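Local atomic coordinates of alpha-galactosidase (Lactobacillus brevis, PDB entry 3MI6), a protein that probably hydrolyses terminal, non-reducing alpha-D-galactose residues in alpha-D-galactosides such as galactose oligosaccharides and galactomannans, as a member of glycosyl hydrolase family 36. Residues D[328-333]-D[541-546]. Residues are numbered along the deposited sequence; the frame is centred on the assembly and turned at random.
Sequences EERPVL and YAPQAW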
ATOM      1  N   GLU D 328     -18.344  11.491 -39.278  1.00 37.92           N
ATOM      2  CA  GLU D 328     -18.402  12.855 -39.781  1.00 40.76           C
ATOM      3  C   GLU D 328     -17.807  13.854 -38.782  1.00 38.56           C
ATOM      4  O   GLU D 328     -18.162  13.872 -37.611  1.00 40.94           O
ATOM      5  CB  GLU D 328     -19.835  13.246 -40.171  1.00 39.43           C
ATOM      6  CG  GLU D 328     -19.916  14.576 -40.927  1.00 38.82           C
ATOM      7  CD  GLU D 328     -21.336  14.946 -41.359  1.00 43.07           C
ATOM      8  OE1 GLU D 328     -22.066  15.576 -40.556  1.00 42.25           O
ATOM      9  OE2 GLU D 328     -21.715  14.618 -42.509  1.00 43.63           O
ATOM     10  N   GLU D 329     -16.882  14.672 -39.252  1.00 37.27           N
ATOM     11  CA  GLU D 329     -16.344  15.723 -38.416  1.00 37.43           C
ATOM     12  C   GLU D 329     -17.477  16.564 -37.849  1.00 36.16           C
ATOM     13  O   GLU D 329     -18.403  16.956 -38.558  1.00 38.90           O
ATOM     14  CB  GLU D 329     -15.340  16.578 -39.202  1.00 37.42           C
ATOM     15  CG  GLU D 329     -14.076  15.804 -39.577  1.00 38.53           C
ATOM     16  CD  GLU D 329     -13.051  16.625 -40.338  1.00 40.18           C
ATOM     17  OE1 GLU D 329     -13.052  17.870 -40.242  1.00 42.57           O
ATOM     18  OE2 GLU D 329     -12.227  16.008 -41.040  1.00 42.08           O
ATOM     19  N   ARG D 330     -17.402  16.825 -36.556  1.00 36.26           N
ATOM     20  CA  ARG D 330     -18.390  17.654 -35.897  1.00 36.08           C
ATOM     21  C   ARG D 330     -18.026  19.123 -35.846  1.00 37.16           C
ATOM     22  O   ARG D 330     -16.879  19.495 -35.576  1.00 38.33           O
ATOM     23  CB  ARG D 330     -18.679  17.097 -34.529  1.00 36.50           C
ATOM     24  CG  ARG D 330     -19.571  15.916 -34.697  1.00 41.92           C
ATOM     25  CD  ARG D 330     -19.227  14.838 -33.781  1.00 41.24           C
ATOM     26  NE  ARG D 330     -19.156  13.561 -34.461  1.00 36.62           N
ATOM     27  CZ  ARG D 330     -19.495  12.438 -33.865  1.00 38.56           C
ATOM     28  NH1 ARG D 330     -19.959  12.489 -32.629  1.00 41.76           N
ATOM     29  NH2 ARG D 330     -19.378  11.284 -34.485  1.00 40.97           N
ATOM     30  N   PRO D 331     -19.014  19.973 -36.114  1.00 36.40           N
ATOM     31  CA  PRO D 331     -18.746  21.389 -36.351  1.00 36.89           C
ATOM     32  C   PRO D 331     -18.246  22.109 -35.085  1.00 36.16           C
ATOM     33  O   PRO D 331     -18.500  21.651 -33.977  1.00 35.38           O
ATOM     34  CB  PRO D 331     -20.113  21.912 -36.788  1.00 36.81           C
ATOM     35  CG  PRO D 331     -21.086  21.058 -36.056  1.00 35.18           C
ATOM     36  CD  PRO D 331     -20.452  19.683 -36.027  1.00 36.42           C
ATOM     37  N   VAL D 332     -17.515  23.208 -35.250  1.00 35.94           N
ATOM     38  CA  VAL D 332     -17.185  24.052 -34.118  1.00 34.61           C
ATOM     39  C   VAL D 332     -18.387  24.943 -33.826  1.00 37.45           C
ATOM     40  O   VAL D 332     -18.832  25.696 -34.683  1.00 37.90           O
ATOM     41  CB  VAL D 332     -15.948  24.907 -34.402  1.00 34.91           C
ATOM     42  CG1 VAL D 332     -15.660  25.832 -33.227  1.00 34.89           C
ATOM     43  CG2 VAL D 332     -14.767  24.024 -34.684  1.00 34.41           C
ATOM     44  N   LEU D 333     -18.933  24.848 -32.622  1.00 36.59           N
ATOM     45  CA  LEU D 333     -20.159  25.565 -32.329  1.00 36.85           C
ATOM     46  C   LEU D 333     -19.942  26.650 -31.295  1.00 40.92           C
ATOM     47  O   LEU D 333     -18.925  26.671 -30.606  1.00 41.54           O
ATOM     48  CB  LEU D 333     -21.223  24.601 -31.832  1.00 37.68           C
ATOM     49  CG  LEU D 333     -20.946  23.900 -30.501  1.00 37.32           C
ATOM     50  CD1 LEU D 333     -21.264  24.791 -29.311  1.00 36.45           C
ATOM     51  CD2 LEU D 333     -21.755  22.621 -30.419  1.00 39.20           C
ATOM     52  N   TYR D 541     -28.072   6.907 -30.823  1.00 37.24           N
ATOM     53  CA  TYR D 541     -28.928   7.897 -31.463  1.00 35.55           C
ATOM     54  C   TYR D 541     -28.204   9.220 -31.606  1.00 38.64           C
ATOM     55  O   TYR D 541     -28.244   9.838 -32.665  1.00 39.68           O
ATOM     56  CB  TYR D 541     -30.180   8.127 -30.615  1.00 37.04           C
ATOM     57  CG  TYR D 541     -31.081   6.928 -30.521  1.00 38.72           C
ATOM     58  CD1 TYR D 541     -31.932   6.608 -31.569  1.00 39.55           C
ATOM     59  CD2 TYR D 541     -31.096   6.118 -29.388  1.00 37.48           C
ATOM     60  CE1 TYR D 541     -32.766   5.513 -31.508  1.00 38.70           C
ATOM     61  CE2 TYR D 541     -31.939   5.011 -29.316  1.00 39.00           C
ATOM     62  CZ  TYR D 541     -32.770   4.724 -30.389  1.00 39.80           C
ATOM     63  OH  TYR D 541     -33.619   3.653 -30.372  1.00 40.93           O
ATOM     64  N   ALA D 542     -27.574   9.657 -30.512  1.00 38.67           N
ATOM     65  CA  ALA D 542     -26.849  10.926 -30.437  1.00 37.64           C
ATOM     66  C   ALA D 542     -25.353  10.645 -30.306  1.00 40.54           C
ATOM     67  O   ALA D 542     -24.900  10.185 -29.256  1.00 42.53           O
ATOM     68  CB  ALA D 542     -27.334  11.726 -29.243  1.00 35.26           C
ATOM     69  N   PRO D 543     -24.575  10.932 -31.363  1.00 38.95           N
ATOM     70  CA  PRO D 543     -23.177  10.488 -31.434  1.00 35.67           C
ATOM     71  C   PRO D 543     -22.280  11.212 -30.441  1.00 36.37           C
ATOM     72  O   PRO D 543     -21.137  10.812 -30.248  1.00 37.38           O
ATOM     73  CB  PRO D 543     -22.776  10.863 -32.850  1.00 37.19           C
ATOM     74  CG  PRO D 543     -23.593  12.097 -33.123  1.00 38.53           C
ATOM     75  CD  PRO D 543     -24.935  11.805 -32.493  1.00 39.27           C
ATOM     76  N   GLN D 544     -22.783  12.260 -29.806  1.00 36.91           N
ATOM     77  CA  GLN D 544     -21.960  13.000 -28.851  1.00 40.01           C
ATOM     78  C   GLN D 544     -22.775  13.484 -27.660  1.00 39.10           C
ATOM     79  O   GLN D 544     -23.965  13.752 -27.791  1.00 38.14           O
ATOM     80  CB  GLN D 544     -21.260  14.176 -29.531  1.00 36.82           C
ATOM     81  CG  GLN D 544     -22.157  15.326 -29.899  1.00 36.39           C
ATOM     82  CD  GLN D 544     -21.461  16.247 -30.862  1.00 40.98           C
ATOM     83  OE1 GLN D 544     -20.682  15.798 -31.702  1.00 39.25           O
ATOM     84  NE2 GLN D 544     -21.718  17.541 -30.745  1.00 41.29           N
ATOM     85  N   ALA D 545     -22.131  13.588 -26.502  1.00 35.83           N
ATOM     86  CA  ALA D 545     -22.825  14.049 -25.311  1.00 36.69           C
ATOM     87  C   ALA D 545     -22.134  15.284 -24.755  1.00 37.44           C
ATOM     88  O   ALA D 545     -20.945  15.486 -24.995  1.00 38.08           O
ATOM     89  CB  ALA D 545     -22.878  12.943 -24.268  1.00 35.06           C
ATOM     90  N   TRP D 546     -22.885  16.128 -24.047  1.00 38.54           N
ATOM     91  CA  TRP D 546     -22.300  17.238 -23.294  1.00 38.04           C
ATOM     92  C   TRP D 546     -21.672  16.653 -22.024  1.00 37.51           C
ATOM     93  O   TRP D 546     -22.376  16.297 -21.081  1.00 37.60           O
ATOM     94  CB  TRP D 546     -23.369  18.285 -22.962  1.00 37.90           C
ATOM     95  CG  TRP D 546     -22.843  19.470 -22.196  1.00 38.36           C
ATOM     96  CD1 TRP D 546     -23.360  20.008 -21.052  1.00 36.99           C
ATOM     97  CD2 TRP D 546     -21.678  20.251 -22.512  1.00 39.43           C
ATOM     98  NE1 TRP D 546     -22.597  21.085 -20.643  1.00 35.44           N
ATOM     99  CE2 TRP D 546     -21.563  21.253 -21.522  1.00 37.04           C
ATOM    100  CE3 TRP D 546     -20.730  20.207 -23.543  1.00 38.80           C
ATOM    101  CZ2 TRP D 546     -20.539  22.196 -21.535  1.00 38.40           C
ATOM    102  CZ3 TRP D 546     -19.714  21.142 -23.549  1.00 39.03           C
ATOM    103  CH2 TRP D 546     -19.624  22.123 -22.549  1.00 38.32           C
TER
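Arg330 reaches Pro543 through a polar link: its NH1 donates a weak hydrogen bond to the backbone O of Pro543, 3.1 Å away and bent to 144° at the hydrogen. A second weak bond, within 328-333, runs from Arg330 NE to Glu328 O at 3.3 Å but is nearly straight, 170°. Both carbonyl oxygens lie at the guanidinium edge, in its plane, and NH2 makes a further weak hydrogen bond to Phe325 O. The chain bends at chi2 and again at chi3, which lets the group serve carbonyls of both segments.

Apart from the bonds, contact comes from the Pro543 ring and from Gln544. CG of the proline lies over one guanidinium face; its CB is 3.8 Å from Arg330 CZ. Gln544 runs past Arg330 in the opposite direction, its amide only 22° from the guanidinium plane, and its CB sits at the guanidinium edge, 3.8 Å from Arg330 NH1. NE2 of the amide is hydrogen-bonded to Glu525 on strand 523-526, while OE1 lies on the Arg330 side.

In the family 36 catalytic domain, a parallel eight-stranded barrel, this joins the loop entering the first strand, 333-335, to the start of the sixth, 544-546. An alanine in place of Arg330 would probably leave Pro543 O and Glu328 O without these donors and take away the flat group covering one side of the Pro543 ring. All three touching residues are buried, and the guanidinium shares its N-H groups, through weak bonds, among main-chain carbonyls, consistent with a positive charge partly compensated by carbonyl dipoles and by nearby Asp601 of the eighth strand, which touches both Arg330 and Gln544.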